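Long-range contacts in UDP-galactopyranose mutase (Deinococcus radiodurans, PDB 3HDQ), which probably interconverts the pyranose and furanose forms of UDP-galactose, holding the nucleotide sugar next to a bound FAD: residues H109-S114 against T292-Y297; A150-Q155 against V163-G168. One frame throughout, in Å; residues are numbered along the deposited sequence.

From the N terminus the chain first builds part of the parallel FAD-binding sheet, then reaches 109-114 in the mixed sheet over the substrate. Contact 2 comes next and closes a short loop: 150-155, just after helix 139-149, turns back onto 163-168 in helix 159-184, with seven residues between. That helix runs on to F175, F176, Y179 and W184 at the substrate. Only at 292-297 does the chain return to pair with 109-114, so contact 1 closes a loop of 177 intervening residues that encloses contact 2 completely. The contacts do not touch; their nearest atoms are about 13 Å apart. Contact 1 ties sheet strands together; contact 2 lays the connection that leaves helix 139-149 on helix 159-184.

Contact 1: H109-S114 against T292-Y297; sequences HRVLAS and TGTVNY. With GDU (galactose-uridine-5'-diphosphate), chain K.
H109 lays the CE1-NE2 edge of its imidazole against T294, whose OG1 sits in the ring plane 3.3 Å from CE1. With CG anti to the backbone N (chi1 -171°), the ring reaches in beside G293, which has no CB to collide with CE1. H109 NE2 is hydrogen-bonded to O6' of the galactose, 3.2 Å away; T294 OG1 makes a weak bond to the same hydroxyl and a further one to S307, while Y107 holds H109 ND1 and so helps fix the ring's rotation. Two residues on, V111 sets CG1 3.7 Å from N296 OD1, the other half of an amide whose ND2 donates to uracil O4 of the ligand (3.1 Å, 153°). Beneath these side chains 111-114 and 294-296 run as parallel neighbours in the mixed six-stranded sheet that roofs the substrate pocket. The ladder alternates in direction: L112 N gives to T294 O (3.1 Å), N296 N to L112 O (2.8 Å) and S114 N to N296 O (2.9 Å). V111, A113, T294 and N296 face the ligand side; L112 and V295 lie on the other, against L119. Before the ladder begins, T292 packs its CB and CG2 on R110 O, and a water accepts from both R110 N and G293 N, the latter at 2.8 Å. Past its end, S114 CB rests beside CD2 and CE2 of the Y297 ring.

Contact 2: A150-Q155 against V163-G168; sequences AEKVEQ and VVSKVG
The carboxylate of E151 lies flat over a methyl group: V164 CG2 stands almost directly above one face, 3.4 Å from CD and nearly equidistant from the two oxygens, while V164 CG1 is farther off, nearest to OE2. E151 has CG anti to its carbonyl carbon (chi1 -58°) and an extended chain beyond, which carries the acid along the helix to R169, where OE2 forms a salt bridge. V164 itself keeps CG2 anti to the backbone N, pointing it at the acid. The backbone is fastened next to this: E151 N donates to V164 O at 3.0 Å in a nearly straight bond (176°), tilted from the carbonyl plane, and V164 O also takes a weak bond from G168 N within the helix. S165 fills the neighbouring position. Its CA makes a CH...O contact of 3.0 Å with E151 O, its CB meets K152 CE at 3.8 Å and V153 CG2 at 3.9 Å, and its OG turns back to D161 O. A150 covers the next helix carbonyl, with CB 3.4 Å from S165 O. The segment 150-155 thus leaves helix 139-149 by running across helix 159-184, part of the helical domain of this family of mutases. An alanine in place of E151 is likely to leave R169 without its carboxylate partner and bare V164 CG2, although the backbone bond could remain. One straight amide bond and the aliphatic contacts around it, with the E151 carboxylate held from outside by R169, imply that both backbone and side-chain chemistry fix where the connection crosses the helix.

Contact 1: H109-S114 against T292-Y297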
loop_
_atom_site.group_PDB
_atom_site.type_symbol
_atom_site.label_atom_id
_atom_site.label_comp_id
_atom_site.label_asym_id
_atom_site.label_seq_id
_atom_site.Cartn_x
_atom_site.Cartn_y
_atom_site.Cartn_z
ATOM N N HIS A 109 21.822 0.367 14.043
ATOM C CA HIS A 109 22.334 1.048 12.848
ATOM C C HIS A 109 23.783 1.490 13.044
ATOM O O HIS A 109 24.161 1.939 14.117
ATOM C CB HIS A 109 21.428 2.267 12.581
ATOM C CG HIS A 109 21.669 2.979 11.278
ATOM N ND1 HIS A 109 21.593 2.355 10.053
ATOM C CD2 HIS A 109 21.899 4.290 11.015
ATOM C CE1 HIS A 109 21.803 3.240 9.091
ATOM N NE2 HIS A 109 21.985 4.425 9.649
ATOM N N ARG A 110 24.589 1.359 11.999
ATOM C CA ARG A 110 25.974 1.799 12.042
ATOM C C ARG A 110 26.294 2.605 10.803
ATOM O O ARG A 110 25.945 2.222 9.684
ATOM C CB ARG A 110 26.932 0.617 12.177
ATOM C CG ARG A 110 26.866 -0.036 13.551
ATOM C CD ARG A 110 27.711 -1.281 13.613
ATOM N NE ARG A 110 27.952 -1.721 14.982
ATOM C CZ ARG A 110 27.230 -2.627 15.629
ATOM N NH1 ARG A 110 26.181 -3.187 15.050
ATOM N NH2 ARG A 110 27.550 -2.959 16.870
ATOM N N VAL A 111 26.946 3.741 11.021
ATOM C CA VAL A 111 27.263 4.665 9.950
ATOM C C VAL A 111 28.775 4.830 9.825
ATOM O O VAL A 111 29.492 4.898 10.829
ATOM C CB VAL A 111 26.612 6.035 10.208
ATOM C CG1 VAL A 111 26.900 7.006 9.044
ATOM C CG2 VAL A 111 25.101 5.872 10.476
ATOM N N LEU A 112 29.252 4.878 8.588
ATOM C CA LEU A 112 30.652 5.142 8.321
ATOM C C LEU A 112 30.781 6.473 7.590
ATOM O O LEU A 112 29.992 6.776 6.698
ATOM C CB LEU A 112 31.256 4.012 7.488
ATOM C CG LEU A 112 32.123 2.905 8.100
ATOM C CD1 LEU A 112 31.873 2.679 9.572
ATOM C CD2 LEU A 112 31.925 1.603 7.317
ATOM N N ALA A 113 31.763 7.280 7.975
ATOM C CA ALA A 113 32.003 8.540 7.279
ATOM C C ALA A 113 33.197 8.409 6.348
ATOM O O ALA A 113 34.232 7.868 6.728
ATOM C CB ALA A 113 32.224 9.674 8.275
ATOM N N SER A 114 33.040 8.900 5.125
ATOM C CA SER A 114 34.114 8.881 4.147
ATOM C C SER A 114 34.995 10.117 4.313
ATOM O O SER A 114 34.600 11.238 3.990
ATOM C CB SER A 114 33.543 8.800 2.736
ATOM O OG SER A 114 34.576 8.846 1.774
ATOM N N THR A 292 27.894 -0.894 5.410
ATOM C CA THR A 292 26.915 -0.701 6.503
ATOM C C THR A 292 25.652 -0.085 5.951
ATOM O O THR A 292 25.567 0.188 4.758
ATOM C CB THR A 292 27.365 0.306 7.593
ATOM O OG1 THR A 292 28.070 1.395 6.977
ATOM C CG2 THR A 292 28.217 -0.331 8.633
ATOM N N GLY A 293 24.700 0.196 6.843
ATOM C CA GLY A 293 23.443 0.827 6.468
ATOM C C GLY A 293 23.580 2.150 5.737
ATOM O O GLY A 293 22.911 2.384 4.733
ATOM N N THR A 294 24.468 3.009 6.230
ATOM C CA THR A 294 24.640 4.334 5.650
ATOM C C THR A 294 26.105 4.755 5.636
ATOM O O THR A 294 26.823 4.588 6.628
ATOM C CB THR A 294 23.825 5.387 6.449
ATOM O OG1 THR A 294 22.433 5.044 6.421
ATOM C CG2 THR A 294 24.011 6.785 5.873
ATOM N N VAL A 295 26.544 5.304 4.506
ATOM C CA VAL A 295 27.844 5.947 4.416
ATOM C C VAL A 295 27.641 7.453 4.267
ATOM O O VAL A 295 26.952 7.885 3.333
ATOM C CB VAL A 295 28.654 5.456 3.186
ATOM C CG1 VAL A 295 29.946 6.246 3.066
ATOM C CG2 VAL A 295 28.946 3.979 3.271
ATOM N N ASN A 296 28.236 8.243 5.168
ATOM C CA ASN A 296 28.171 9.715 5.083
ATOM C C ASN A 296 29.315 10.295 4.261
ATOM O O ASN A 296 30.407 9.731 4.229
ATOM C CB ASN A 296 28.168 10.373 6.476
ATOM C CG ASN A 296 26.848 10.199 7.214
ATOM O OD1 ASN A 296 25.887 9.631 6.683
ATOM N ND2 ASN A 296 26.796 10.683 8.451
ATOM N N TYR A 297 29.070 11.432 3.614
ATOM C CA TYR A 297 30.089 12.093 2.799
ATOM C C TYR A 297 30.266 13.557 3.181
ATOM O O TYR A 297 29.730 14.438 2.525
ATOM C CB TYR A 297 29.745 11.976 1.315
ATOM C CG TYR A 297 29.907 10.574 0.781
ATOM C CD1 TYR A 297 28.823 9.714 0.695
ATOM C CD2 TYR A 297 31.155 10.103 0.372
ATOM C CE1 TYR A 297 28.971 8.420 0.208
ATOM C CE2 TYR A 297 31.311 8.807 -0.120
ATOM C CZ TYR A 297 30.214 7.977 -0.200
ATOM O OH TYR A 297 30.358 6.694 -0.679
HETATM N N1 GDU K . 26.566 15.783 11.204
HETATM C C2 GDU K . 27.653 15.849 10.589
HETATM N N3 GDU K . 28.446 15.041 10.026
HETATM C C4 GDU K . 28.025 13.766 10.079
HETATM C C5 GDU K . 26.743 13.489 10.771
HETATM C C6 GDU K . 26.059 14.521 11.303
HETATM O O2 GDU K . 28.118 17.187 10.484
HETATM O O4 GDU K . 28.665 12.861 9.548
HETATM C C1D GDU K . 25.860 16.918 11.726
HETATM C C2D GDU K . 24.990 17.752 10.756
HETATM O O2D GDU K . 24.849 19.104 11.175
HETATM C C3D GDU K . 23.685 16.987 10.827
HETATM C C4D GDU K . 23.596 16.813 12.341
HETATM O O4D GDU K . 24.938 16.589 12.783
HETATM O O3D GDU K . 22.612 17.743 10.272
HETATM C C5D GDU K . 22.522 15.862 12.850
HETATM O O5D GDU K . 22.911 14.582 12.318
HETATM P PA GDU K . 21.846 13.455 11.938
HETATM O O1A GDU K . 22.586 12.178 11.735
HETATM O O2A GDU K . 20.923 13.303 13.074
HETATM O O3A GDU K . 21.134 13.806 10.562
HETATM P PB GDU K . 19.681 13.296 10.197
HETATM O O1B GDU K . 19.485 13.914 8.863
HETATM O O2B GDU K . 18.567 13.760 11.060
HETATM O O3B GDU K . 19.590 11.708 9.976
HETATM C "C1'" GDU K . 18.493 10.773 9.946
HETATM C "C2'" GDU K . 18.154 10.351 11.390
HETATM C "C3'" GDU K . 19.501 9.972 12.048
HETATM C "C4'" GDU K . 20.010 8.667 11.367
HETATM C "C5'" GDU K . 20.035 8.888 9.829
HETATM C "C6'" GDU K . 20.246 7.580 9.016
HETATM O "O2'" GDU K . 17.433 11.382 12.091
HETATM O "O3'" GDU K . 19.303 9.821 13.472
HETATM O "O4'" GDU K . 19.116 7.595 11.733
HETATM O "O5'" GDU K . 18.943 9.616 9.199
HETATM O "O6'" GDU K . 21.619 7.402 8.592
HETATM O O HOH W 1 24.166 -0.568 9.504
#

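Contact 2: A150-Q155 against V163-G168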
loop_
_atom_site.group_PDB
_atom_site.type_symbol
_atom_site.label_atom_id
_atom_site.label_comp_id
_atom_site.label_asym_id
_atom_site.label_seq_id
_atom_site.Cartn_x
_atom_site.Cartn_y
_atom_site.Cartn_z
ATOM N N ALA A 150 41.024 20.639 22.062
ATOM C CA ALA A 150 39.776 21.359 22.248
ATOM C C ALA A 150 40.015 22.865 22.386
ATOM O O ALA A 150 41.038 23.300 22.928
ATOM C CB ALA A 150 39.024 20.815 23.463
ATOM N N GLU A 151 39.138 23.632 21.787
ATOM C CA GLU A 151 39.140 25.048 21.925
ATOM C C GLU A 151 38.134 25.370 22.980
ATOM O O GLU A 151 37.122 24.747 23.089
ATOM C CB GLU A 151 38.694 25.704 20.650
ATOM C CG GLU A 151 39.502 25.356 19.514
ATOM C CD GLU A 151 39.154 26.161 18.352
ATOM O OE1 GLU A 151 39.719 25.967 17.293
ATOM O OE2 GLU A 151 38.293 27.002 18.495
ATOM N N LYS A 152 38.417 26.354 23.790
ATOM C CA LYS A 152 37.397 26.733 24.700
ATOM C C LYS A 152 36.620 27.903 24.236
ATOM O O LYS A 152 37.038 28.696 23.436
ATOM C CB LYS A 152 37.870 26.902 26.117
ATOM C CG LYS A 152 36.772 26.445 27.042
ATOM C CD LYS A 152 35.524 26.116 26.207
ATOM C CE LYS A 152 35.073 24.695 26.348
ATOM N NZ LYS A 152 33.719 24.552 26.968
ATOM N N VAL A 153 35.437 27.924 24.792
ATOM C CA VAL A 153 34.288 28.644 24.379
ATOM C C VAL A 153 33.688 28.856 25.728
ATOM O O VAL A 153 33.453 27.923 26.451
ATOM C CB VAL A 153 33.383 27.708 23.609
ATOM C CG1 VAL A 153 32.061 28.270 23.433
ATOM C CG2 VAL A 153 33.998 27.313 22.323
ATOM N N GLU A 154 33.469 30.100 26.084
ATOM C CA GLU A 154 32.961 30.399 27.393
ATOM C C GLU A 154 31.510 30.020 27.533
ATOM O O GLU A 154 31.048 29.642 28.587
ATOM C CB GLU A 154 33.203 31.855 27.669
ATOM C CG GLU A 154 34.644 32.122 28.116
ATOM C CD GLU A 154 34.711 33.043 29.309
ATOM O OE1 GLU A 154 33.643 33.219 29.947
ATOM O OE2 GLU A 154 35.802 33.593 29.590
ATOM N N GLN A 155 30.821 30.072 26.415
ATOM C CA GLN A 155 29.431 29.719 26.334
ATOM C C GLN A 155 29.187 29.043 25.034
ATOM O O GLN A 155 29.367 29.630 24.016
ATOM C CB GLN A 155 28.597 30.985 26.344
ATOM C CG GLN A 155 27.896 31.236 27.640
ATOM C CD GLN A 155 26.478 30.769 27.622
ATOM O OE1 GLN A 155 25.577 31.532 27.318
ATOM N NE2 GLN A 155 26.265 29.512 27.963
ATOM N N VAL A 163 31.138 21.298 18.873
ATOM C CA VAL A 163 32.107 20.353 18.343
ATOM C C VAL A 163 33.543 20.789 18.625
ATOM O O VAL A 163 34.323 20.046 19.211
ATOM C CB VAL A 163 31.901 20.159 16.828
ATOM C CG1 VAL A 163 33.013 19.286 16.231
ATOM C CG2 VAL A 163 30.517 19.566 16.573
ATOM N N VAL A 164 33.879 22.005 18.219
ATOM C CA VAL A 164 35.246 22.497 18.343
ATOM C C VAL A 164 35.725 22.529 19.807
ATOM O O VAL A 164 36.910 22.441 20.081
ATOM C CB VAL A 164 35.395 23.868 17.642
ATOM C CG1 VAL A 164 34.975 25.022 18.568
ATOM C CG2 VAL A 164 36.800 24.052 17.136
ATOM N N SER A 165 34.792 22.612 20.745
ATOM C CA SER A 165 35.130 22.655 22.166
ATOM C C SER A 165 35.306 21.269 22.780
ATOM O O SER A 165 35.666 21.142 23.956
ATOM C CB SER A 165 34.057 23.429 22.950
ATOM O OG SER A 165 32.856 22.686 23.046
ATOM N N LYS A 166 35.043 20.235 21.987
ATOM C CA LYS A 166 35.164 18.861 22.469
ATOM C C LYS A 166 36.254 18.060 21.761
ATOM O O LYS A 166 36.974 17.288 22.403
ATOM C CB LYS A 166 33.817 18.134 22.380
ATOM C CG LYS A 166 32.760 18.726 23.291
ATOM C CD LYS A 166 31.459 17.946 23.256
ATOM C CE LYS A 166 30.381 18.719 24.010
ATOM N NZ LYS A 166 29.106 17.965 24.099
ATOM N N VAL A 167 36.377 18.243 20.449
ATOM C CA VAL A 167 37.347 17.476 19.666
ATOM C C VAL A 167 38.246 18.349 18.804
ATOM O O VAL A 167 39.025 17.841 17.996
ATOM C CB VAL A 167 36.654 16.454 18.743
ATOM C CG1 VAL A 167 35.896 15.429 19.562
ATOM C CG2 VAL A 167 35.738 17.171 17.748
ATOM N N GLY A 168 38.130 19.663 18.959
ATOM C CA GLY A 168 39.040 20.569 18.293
ATOM C C GLY A 168 38.708 20.855 16.847
ATOM O O GLY A 168 37.728 20.367 16.298
#